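Protein DsvD (PDB 1UCR) may play an essential role in dissimilatory sulfite reduction and, through its winged-helix motif, possibly interacts with DNA. Local coordinates at residues B[41-46]-B[50-55]. Sequence-based numbering, arbitrary orientation.
Sequences KILTAL and EVLEYW
Leu46 and Val51 bring the two backbones together, their CA atoms 5.3 Å apart, where the chain comes off helix 36-48 and turns through Glu50 and Val51 into strand 52-57. Glu50, with positive phi, is the first residue to leave helical geometry and makes the turn a Schellman motif, to which Val51 N contributes a weak, bent bond to Leu46 O. The same oxygen takes a much straighter one from Leu52 N, the first residue of the strand (3.1 Å, 170°), which arrives from well above the carbonyl plane.

Beside these bonds the side chains pack together. The side chain of Leu52 sets out toward the helix, and its CD1 nestles against the root of Leu46, 3.6 Å from CB, and against a methyl of Leu43 one turn earlier, 3.7 Å from CD2. One methyl thus bridges two successive turns. Leu52 CG also lies close to Leu46 CB, at 3.7 Å, and Leu46 CD1 comes within 4.0 Å of Leu52 CD1. Leu46 carries its CG beside the backbone N (chi1 -70°); with chi2 at 166°, CD2 lies 3.9 Å from CB of Val51, the turn residue just before the strand, and also touches its CG1. Leu46 is therefore held between Leu52 at its base and Val51 at its tip, all of it buried and apolar.

In the winged-helix fold, this is the passage from helix 36-48 into the first strand of the wing hairpin. Strand 60-65 pairs alongside, with Leu65 against Leu52 and Tyr63 against Leu43; helix 3-12 closes over Val51 and Leu52 through Val9 and Leu12, and Phe24 and Phe27 of helix 24-30 pack on Leu43. At the turn, Glu50 reaches across to hydrogen-bond Gln6 of the second subunit.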
loop_
_atom_site.group_PDB
_atom_site.type_symbol
_atom_site.label_atom_id
_atom_site.label_comp_id
_atom_site.label_asym_id
_atom_site.label_seq_id
_atom_site.Cartn_x
_atom_site.Cartn_y
_atom_site.Cartn_z
ATOM N N LYS B 41 12.444 -3.299 12.921
ATOM C CA LYS B 41 11.475 -4.395 13.042
ATOM C C LYS B 41 10.103 -4.004 12.557
ATOM O O LYS B 41 9.439 -4.785 11.870
ATOM C CB LYS B 41 11.438 -4.867 14.509
ATOM C CG LYS B 41 12.665 -5.667 14.976
ATOM C CD LYS B 41 12.732 -7.064 14.398
ATOM C CE LYS B 41 13.913 -7.897 14.871
ATOM N NZ LYS B 41 14.070 -8.061 16.352
ATOM N N ILE B 42 9.632 -2.804 12.919
ATOM C CA ILE B 42 8.276 -2.497 12.457
ATOM C C ILE B 42 8.199 -2.257 10.977
ATOM O O ILE B 42 7.205 -2.674 10.350
ATOM C CB ILE B 42 7.597 -1.397 13.243
ATOM C CG1 ILE B 42 8.171 -0.059 12.964
ATOM C CG2 ILE B 42 7.505 -1.691 14.743
ATOM C CD1 ILE B 42 7.358 1.066 13.597
ATOM N N LEU B 43 9.227 -1.638 10.386
ATOM C CA LEU B 43 9.229 -1.475 8.937
ATOM C C LEU B 43 9.264 -2.836 8.242
ATOM O O LEU B 43 8.577 -3.047 7.219
ATOM C CB LEU B 43 10.458 -0.627 8.517
ATOM C CG LEU B 43 10.365 0.842 8.915
ATOM C CD1 LEU B 43 11.705 1.509 8.634
ATOM C CD2 LEU B 43 9.266 1.581 8.149
ATOM N N THR B 44 10.064 -3.766 8.771
ATOM C CA THR B 44 10.174 -5.072 8.144
ATOM C C THR B 44 8.860 -5.803 8.228
ATOM O O THR B 44 8.475 -6.461 7.245
ATOM C CB THR B 44 11.286 -5.881 8.875
ATOM O OG1 THR B 44 12.520 -5.165 8.776
ATOM C CG2 THR B 44 11.456 -7.207 8.202
ATOM N N ALA B 45 8.151 -5.715 9.361
ATOM C CA ALA B 45 6.849 -6.365 9.458
ATOM C C ALA B 45 5.869 -5.778 8.471
ATOM O O ALA B 45 5.107 -6.511 7.850
ATOM C CB ALA B 45 6.324 -6.161 10.876
ATOM N N LEU B 46 5.892 -4.455 8.270
ATOM C CA LEU B 46 5.027 -3.839 7.261
ATOM C C LEU B 46 5.415 -4.282 5.848
ATOM O O LEU B 46 4.491 -4.409 5.013
ATOM C CB LEU B 46 5.045 -2.326 7.402
ATOM C CG LEU B 46 4.348 -1.773 8.638
ATOM C CD1 LEU B 46 4.734 -0.340 8.829
ATOM C CD2 LEU B 46 2.827 -1.894 8.504
ATOM N N GLU B 50 3.070 -6.510 3.191
ATOM C CA GLU B 50 2.900 -5.890 1.893
ATOM C C GLU B 50 2.172 -4.559 2.010
ATOM O O GLU B 50 1.645 -4.054 1.008
ATOM C CB GLU B 50 2.222 -6.803 0.868
ATOM C CG GLU B 50 3.067 -8.063 0.657
ATOM C CD GLU B 50 2.533 -8.954 -0.382
ATOM O OE1 GLU B 50 2.337 -10.166 -0.125
ATOM O OE2 GLU B 50 2.298 -8.471 -1.513
ATOM N N VAL B 51 2.199 -3.939 3.183
ATOM C CA VAL B 51 1.808 -2.541 3.316
ATOM C C VAL B 51 2.896 -1.650 2.739
ATOM O O VAL B 51 2.623 -0.633 2.135
ATOM C CB VAL B 51 1.551 -2.198 4.792
ATOM C CG1 VAL B 51 1.238 -0.721 4.984
ATOM C CG2 VAL B 51 0.411 -3.057 5.305
ATOM N N LEU B 52 4.161 -2.050 2.961
ATOM C CA LEU B 52 5.294 -1.346 2.396
ATOM C C LEU B 52 6.009 -2.208 1.377
ATOM O O LEU B 52 5.875 -3.444 1.369
ATOM C CB LEU B 52 6.359 -0.981 3.471
ATOM C CG LEU B 52 5.842 -0.084 4.588
ATOM C CD1 LEU B 52 6.952 0.186 5.599
ATOM C CD2 LEU B 52 5.267 1.211 4.072
ATOM N N GLU B 53 6.786 -1.545 0.527
ATOM C CA GLU B 53 7.783 -2.175 -0.347
ATOM C C GLU B 53 9.158 -1.672 0.063
ATOM O O GLU B 53 9.315 -0.568 0.603
ATOM C CB GLU B 53 7.424 -1.930 -1.785
ATOM C CG GLU B 53 7.332 -0.498 -2.187
ATOM C CD GLU B 53 6.677 -0.261 -3.507
ATOM O OE1 GLU B 53 6.899 0.878 -4.032
ATOM O OE2 GLU B 53 5.925 -1.103 -4.041
ATOM N N TYR B 54 10.137 -2.539 -0.215
ATOM C CA TYR B 54 11.511 -2.371 0.260
ATOM C C TYR B 54 12.498 -2.217 -0.866
ATOM O O TYR B 54 12.348 -2.879 -1.919
ATOM C CB TYR B 54 11.882 -3.621 0.991
ATOM C CG TYR B 54 13.254 -3.832 1.530
ATOM C CD1 TYR B 54 14.197 -4.588 0.843
ATOM C CD2 TYR B 54 13.616 -3.281 2.769
ATOM C CE1 TYR B 54 15.487 -4.794 1.359
ATOM C CE2 TYR B 54 14.877 -3.536 3.286
ATOM C CZ TYR B 54 15.785 -4.266 2.602
ATOM O OH TYR B 54 17.044 -4.512 3.124
ATOM N N TRP B 55 13.520 -1.435 -0.655
ATOM C CA TRP B 55 14.550 -1.198 -1.651
ATOM C C TRP B 55 15.889 -1.226 -0.963
ATOM O O TRP B 55 16.048 -0.718 0.167
ATOM C CB TRP B 55 14.433 0.209 -2.261
ATOM C CG TRP B 55 13.017 0.569 -2.646
ATOM C CD1 TRP B 55 11.901 1.003 -1.948
ATOM C CD2 TRP B 55 12.552 0.502 -3.959
ATOM N NE1 TRP B 55 10.832 1.208 -2.717
ATOM C CE2 TRP B 55 11.200 0.893 -4.036
ATOM C CE3 TRP B 55 13.189 0.137 -5.146
ATOM C CZ2 TRP B 55 10.396 0.959 -5.158
ATOM C CZ3 TRP B 55 12.400 0.193 -6.288
ATOM C CH2 TRP B 55 11.055 0.585 -6.326
#